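PDB 4EWC: putative nucleoprotein from Infectious salmon anemia virus, which encapsidates the negative-strand viral RNA, shielding it from nucleases and forming the ribonucleoprotein that is the template for transcription and replication. Local coordinates for residues Glu170-Arg182 against Phe390-Gln402. Numbering follows the deposited sequence.
Sequences EMSIWQNGQAIMR and FIPPISSLMMYIQ. Unlike the reference sequence in segment 170-182: M181 (reference Ile).
M171 meets the second segment twice, once through its backbone and once through its selenium methyl. Its carbonyl O accepts a hydrogen bond from S395 OG, 2.9 Å away, the hydroxyl standing above the carbonyl plane. The side chain runs out extended and bends only at its last torsion (chi3 50°), which carries CE across the end of M398 at about a right angle, 3.7 Å from M398 CE. S172 follows with its CB 3.6 Å from M399 SE, while its own hydroxyl bonds back to G169 O. At W174, where the helix begins, CD1 at the indole edge lies near CB of P393, which holds the N-cap position just before helix 394-402. One water ties these two helix starts together: it donates to W174 O and accepts from S395 N at 2.9 Å.

G177 marks the crossing. The axes of 174-182 and 394-402 stand nearly perpendicular, at 91°, and come within 8.2 Å; G177 contributes no side chain on the side facing S395, and the G177 and S395 CA atoms lie 4.5 Å apart. In this helical nucleoprotein the crossing brings a helix of the C-terminal orthomyxovirus nucleoprotein region against one more than 200 residues earlier in the chain. S395 is a knob in a hole formed by M171, W174, N176 and G177, and its OG also receives a weak bond from G177 N. I394 packs beside it, CG2 lying 3.3 Å from G177 O.

One turn on, I180 CD1 and M398 CE meet tip to tip; F155 of helix 142-162 also touches M398. M181, isoleucine in the reference sequence, lies crosswise to I394, its CG 3.7 Å from I394 CD1, and it also touches M261 and M265 of helix 253-269.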
loop_
_atom_site.group_PDB
_atom_site.type_symbol
_atom_site.label_atom_id
_atom_site.label_comp_id
_atom_site.label_asym_id
_atom_site.label_seq_id
_atom_site.Cartn_x
_atom_site.Cartn_y
_atom_site.Cartn_z
ATOM N N GLU A 170 -35.129 -8.057 -6.004
ATOM C CA GLU A 170 -34.771 -6.680 -6.294
ATOM C C GLU A 170 -34.242 -5.945 -5.050
ATOM O O GLU A 170 -33.244 -5.220 -5.127
ATOM C CB GLU A 170 -35.957 -5.939 -6.921
ATOM C CG GLU A 170 -36.192 -6.360 -8.360
ATOM C CD GLU A 170 -37.476 -5.827 -8.997
ATOM O OE1 GLU A 170 -38.476 -5.583 -8.283
ATOM O OE2 GLU A 170 -37.473 -5.670 -10.240
HETATM N N MSE A 171 -34.892 -6.148 -3.909
HETATM C CA MSE A 171 -34.443 -5.508 -2.693
HETATM C C MSE A 171 -33.102 -6.064 -2.199
HETATM O O MSE A 171 -32.447 -5.458 -1.360
HETATM C CB MSE A 171 -35.509 -5.578 -1.604
HETATM C CG MSE A 171 -36.477 -4.413 -1.648
HETATM SE SE MSE A 171 -38.160 -4.538 -0.549
HETATM C CE MSE A 171 -37.356 -5.074 1.168
ATOM N N SER A 172 -32.684 -7.215 -2.711
ATOM C CA SER A 172 -31.388 -7.775 -2.319
ATOM C C SER A 172 -30.245 -7.227 -3.196
ATOM O O SER A 172 -29.063 -7.509 -2.965
ATOM C CB SER A 172 -31.416 -9.321 -2.331
ATOM O OG SER A 172 -31.606 -9.826 -3.635
ATOM N N ILE A 173 -30.608 -6.429 -4.190
ATOM C CA ILE A 173 -29.622 -5.829 -5.068
ATOM C C ILE A 173 -29.107 -4.509 -4.508
ATOM O O ILE A 173 -29.881 -3.582 -4.232
ATOM C CB ILE A 173 -30.180 -5.619 -6.475
ATOM C CG1 ILE A 173 -30.544 -6.970 -7.079
ATOM C CG2 ILE A 173 -29.157 -4.899 -7.357
ATOM C CD1 ILE A 173 -31.444 -6.893 -8.309
ATOM N N TRP A 174 -27.788 -4.450 -4.358
ATOM C CA TRP A 174 -27.085 -3.314 -3.763
ATOM C C TRP A 174 -27.588 -1.942 -4.209
ATOM O O TRP A 174 -27.995 -1.125 -3.381
ATOM C CB TRP A 174 -25.591 -3.431 -4.040
ATOM C CG TRP A 174 -24.863 -2.337 -3.441
ATOM C CD1 TRP A 174 -24.539 -2.203 -2.135
ATOM C CD2 TRP A 174 -24.377 -1.168 -4.109
ATOM N NE1 TRP A 174 -23.867 -1.022 -1.936
ATOM C CE2 TRP A 174 -23.755 -0.367 -3.134
ATOM C CE3 TRP A 174 -24.402 -0.725 -5.438
ATOM C CZ2 TRP A 174 -23.150 0.856 -3.446
ATOM C CZ3 TRP A 174 -23.818 0.483 -5.734
ATOM C CH2 TRP A 174 -23.192 1.259 -4.739
ATOM N N GLN A 175 -27.575 -1.716 -5.519
ATOM C CA GLN A 175 -28.053 -0.464 -6.099
ATOM C C GLN A 175 -29.403 -0.069 -5.549
ATOM O O GLN A 175 -29.683 1.120 -5.400
ATOM C CB GLN A 175 -28.164 -0.548 -7.632
ATOM C CG GLN A 175 -26.867 -0.441 -8.398
ATOM C CD GLN A 175 -26.167 -1.775 -8.508
ATOM O OE1 GLN A 175 -26.525 -2.738 -7.819
ATOM N NE2 GLN A 175 -25.170 -1.847 -9.389
ATOM N N ASN A 176 -30.242 -1.064 -5.256
ATOM C CA ASN A 176 -31.612 -0.784 -4.841
ATOM C C ASN A 176 -31.736 -0.282 -3.378
ATOM O O ASN A 176 -32.525 0.633 -3.085
ATOM C CB ASN A 176 -32.524 -1.966 -5.151
ATOM C CG ASN A 176 -32.658 -2.243 -6.666
ATOM O OD1 ASN A 176 -32.709 -1.329 -7.480
ATOM N ND2 ASN A 176 -32.714 -3.522 -7.030
ATOM N N GLY A 177 -30.958 -0.867 -2.468
ATOM C CA GLY A 177 -30.835 -0.311 -1.137
ATOM C C GLY A 177 -30.438 1.168 -1.141
ATOM O O GLY A 177 -31.063 1.991 -0.471
ATOM N N GLN A 178 -29.387 1.500 -1.886
ATOM C CA GLN A 178 -28.989 2.894 -2.095
ATOM C C GLN A 178 -30.147 3.747 -2.577
ATOM O O GLN A 178 -30.375 4.853 -2.084
ATOM C CB GLN A 178 -27.895 2.975 -3.155
ATOM C CG GLN A 178 -26.631 2.255 -2.791
ATOM C CD GLN A 178 -26.039 2.786 -1.516
ATOM O OE1 GLN A 178 -25.526 3.903 -1.486
ATOM N NE2 GLN A 178 -26.103 1.981 -0.441
ATOM N N ALA A 179 -30.861 3.222 -3.567
ATOM C CA ALA A 179 -31.977 3.930 -4.169
ATOM C C ALA A 179 -33.089 4.196 -3.150
ATOM O O ALA A 179 -33.694 5.267 -3.150
ATOM C CB ALA A 179 -32.500 3.153 -5.364
ATOM N N ILE A 180 -33.341 3.220 -2.282
ATOM C CA ILE A 180 -34.380 3.325 -1.261
ATOM C C ILE A 180 -34.076 4.442 -0.241
ATOM O O ILE A 180 -34.934 5.275 0.057
ATOM C CB ILE A 180 -34.626 1.937 -0.599
ATOM C CG1 ILE A 180 -35.419 1.049 -1.574
ATOM C CG2 ILE A 180 -35.350 2.051 0.723
ATOM C CD1 ILE A 180 -35.397 -0.442 -1.255
HETATM N N MSE A 181 -32.849 4.493 0.268
HETATM C CA MSE A 181 -32.473 5.570 1.179
HETATM C C MSE A 181 -32.530 6.962 0.522
HETATM O O MSE A 181 -32.884 7.946 1.170
HETATM C CB MSE A 181 -31.069 5.355 1.760
HETATM C CG MSE A 181 -30.925 4.251 2.750
HETATM SE SE MSE A 181 -32.250 4.306 4.213
HETATM C CE MSE A 181 -32.096 6.120 4.874
ATOM N N ARG A 182 -32.150 7.040 -0.746
ATOM C CA ARG A 182 -32.105 8.321 -1.437
ATOM C C ARG A 182 -33.513 8.839 -1.616
ATOM O O ARG A 182 -33.781 10.027 -1.427
ATOM C CB ARG A 182 -31.404 8.196 -2.793
ATOM C CG ARG A 182 -29.896 8.174 -2.711
ATOM C CD ARG A 182 -29.278 7.959 -4.089
ATOM N NE ARG A 182 -27.869 7.558 -4.011
ATOM C CZ ARG A 182 -26.841 8.409 -3.919
ATOM N NH1 ARG A 182 -27.056 9.722 -3.893
ATOM N NH2 ARG A 182 -25.592 7.949 -3.856
ATOM N N PHE A 390 -20.874 3.073 11.538
ATOM C CA PHE A 390 -20.374 1.949 10.768
ATOM C C PHE A 390 -21.506 0.947 10.515
ATOM O O PHE A 390 -21.828 0.110 11.374
ATOM C CB PHE A 390 -19.189 1.308 11.485
ATOM C CG PHE A 390 -18.067 2.269 11.735
ATOM C CD1 PHE A 390 -17.322 2.780 10.673
ATOM C CD2 PHE A 390 -17.777 2.711 13.022
ATOM C CE1 PHE A 390 -16.297 3.691 10.895
ATOM C CE2 PHE A 390 -16.754 3.620 13.244
ATOM C CZ PHE A 390 -16.017 4.106 12.180
ATOM N N ILE A 391 -22.144 1.048 9.353
ATOM C CA ILE A 391 -23.231 0.136 9.050
ATOM C C ILE A 391 -22.931 -0.661 7.807
ATOM O O ILE A 391 -22.229 -0.181 6.913
ATOM C CB ILE A 391 -24.605 0.845 8.883
ATOM C CG1 ILE A 391 -24.545 1.903 7.770
ATOM C CG2 ILE A 391 -25.115 1.360 10.223
ATOM C CD1 ILE A 391 -25.902 2.537 7.448
ATOM N N PRO A 392 -23.477 -1.889 7.735
ATOM C CA PRO A 392 -23.379 -2.730 6.527
ATOM C C PRO A 392 -24.144 -2.083 5.388
ATOM O O PRO A 392 -24.879 -1.123 5.628
ATOM C CB PRO A 392 -24.100 -4.014 6.958
ATOM C CG PRO A 392 -25.094 -3.552 8.003
ATOM C CD PRO A 392 -24.348 -2.508 8.762
ATOM N N PRO A 393 -23.972 -2.572 4.171
ATOM C CA PRO A 393 -24.808 -2.121 3.051
ATOM C C PRO A 393 -26.303 -2.162 3.373
ATOM O O PRO A 393 -26.790 -3.080 4.055
ATOM C CB PRO A 393 -24.505 -3.144 1.954
ATOM C CG PRO A 393 -23.080 -3.512 2.222
ATOM C CD PRO A 393 -22.857 -3.412 3.728
ATOM N N ILE A 394 -27.012 -1.164 2.858
ATOM C CA ILE A 394 -28.434 -0.977 3.086
ATOM C C ILE A 394 -29.238 -2.246 2.838
ATOM O O ILE A 394 -29.935 -2.730 3.727
ATOM C CB ILE A 394 -28.971 0.197 2.223
ATOM C CG1 ILE A 394 -28.315 1.497 2.668
ATOM C CG2 ILE A 394 -30.482 0.310 2.331
ATOM C CD1 ILE A 394 -28.520 1.792 4.154
ATOM N N SER A 395 -29.113 -2.783 1.629
ATOM C CA SER A 395 -29.794 -4.030 1.254
ATOM C C SER A 395 -29.505 -5.154 2.225
ATOM O O SER A 395 -30.429 -5.828 2.694
ATOM C CB SER A 395 -29.430 -4.457 -0.165
ATOM O OG SER A 395 -30.130 -3.672 -1.106
ATOM N N SER A 396 -28.224 -5.344 2.530
ATOM C CA SER A 396 -27.806 -6.346 3.506
ATOM C C SER A 396 -28.581 -6.153 4.797
ATOM O O SER A 396 -29.108 -7.097 5.371
ATOM C CB SER A 396 -26.305 -6.245 3.768
ATOM O OG SER A 396 -25.563 -6.654 2.624
ATOM N N LEU A 397 -28.660 -4.901 5.228
ATOM C CA LEU A 397 -29.325 -4.541 6.473
ATOM C C LEU A 397 -30.831 -4.882 6.421
ATOM O O LEU A 397 -31.365 -5.479 7.350
ATOM C CB LEU A 397 -29.088 -3.059 6.754
ATOM C CG LEU A 397 -29.250 -2.421 8.136
ATOM C CD1 LEU A 397 -28.807 -3.340 9.249
ATOM C CD2 LEU A 397 -28.458 -1.115 8.202
HETATM N N MSE A 398 -31.482 -4.554 5.313
HETATM C CA MSE A 398 -32.884 -4.875 5.135
HETATM C C MSE A 398 -33.100 -6.365 5.134
HETATM O O MSE A 398 -34.044 -6.844 5.790
HETATM C CB MSE A 398 -33.364 -4.259 3.829
HETATM C CG MSE A 398 -33.694 -2.784 4.029
HETATM SE SE MSE A 398 -33.914 -1.893 2.291
HETATM C CE MSE A 398 -35.875 -1.813 2.252
HETATM N N MSE A 399 -32.261 -7.110 4.423
HETATM C CA MSE A 399 -32.366 -8.574 4.382
HETATM C C MSE A 399 -32.220 -9.186 5.775
HETATM O O MSE A 399 -32.974 -10.066 6.163
HETATM C CB MSE A 399 -31.285 -9.180 3.473
HETATM C CG MSE A 399 -31.587 -9.150 2.005
HETATM SE SE MSE A 399 -30.079 -9.910 0.967
HETATM C CE MSE A 399 -29.995 -11.681 1.818
ATOM N N TYR A 400 -31.214 -8.715 6.501
ATOM C CA TYR A 400 -30.840 -9.285 7.783
ATOM C C TYR A 400 -32.007 -9.136 8.747
ATOM O O TYR A 400 -32.376 -10.091 9.433
ATOM C CB TYR A 400 -29.566 -8.613 8.281
ATOM C CG TYR A 400 -29.055 -9.071 9.623
ATOM C CD1 TYR A 400 -28.204 -10.163 9.731
ATOM C CD2 TYR A 400 -29.397 -8.391 10.779
ATOM C CE1 TYR A 400 -27.728 -10.578 10.959
ATOM C CE2 TYR A 400 -28.929 -8.794 12.009
ATOM C CZ TYR A 400 -28.103 -9.891 12.098
ATOM O OH TYR A 400 -27.645 -10.302 13.336
ATOM N N ILE A 401 -32.614 -7.950 8.752
ATOM C CA ILE A 401 -33.834 -7.702 9.512
ATOM C C ILE A 401 -35.061 -8.490 8.986
ATOM O O ILE A 401 -35.843 -9.018 9.780
ATOM C CB ILE A 401 -34.160 -6.219 9.562
ATOM C CG1 ILE A 401 -32.972 -5.451 10.154
ATOM C CG2 ILE A 401 -35.402 -5.958 10.405
ATOM C CD1 ILE A 401 -33.107 -3.953 10.066
ATOM N N GLN A 402 -35.231 -8.566 7.666
ATOM C CA GLN A 402 -36.328 -9.350 7.119
ATOM C C GLN A 402 -36.169 -10.826 7.492
ATOM O O GLN A 402 -37.162 -11.509 7.739
ATOM C CB GLN A 402 -36.477 -9.178 5.596
HETATM O O HOH W 1 -27.355 -1.613 -0.326
#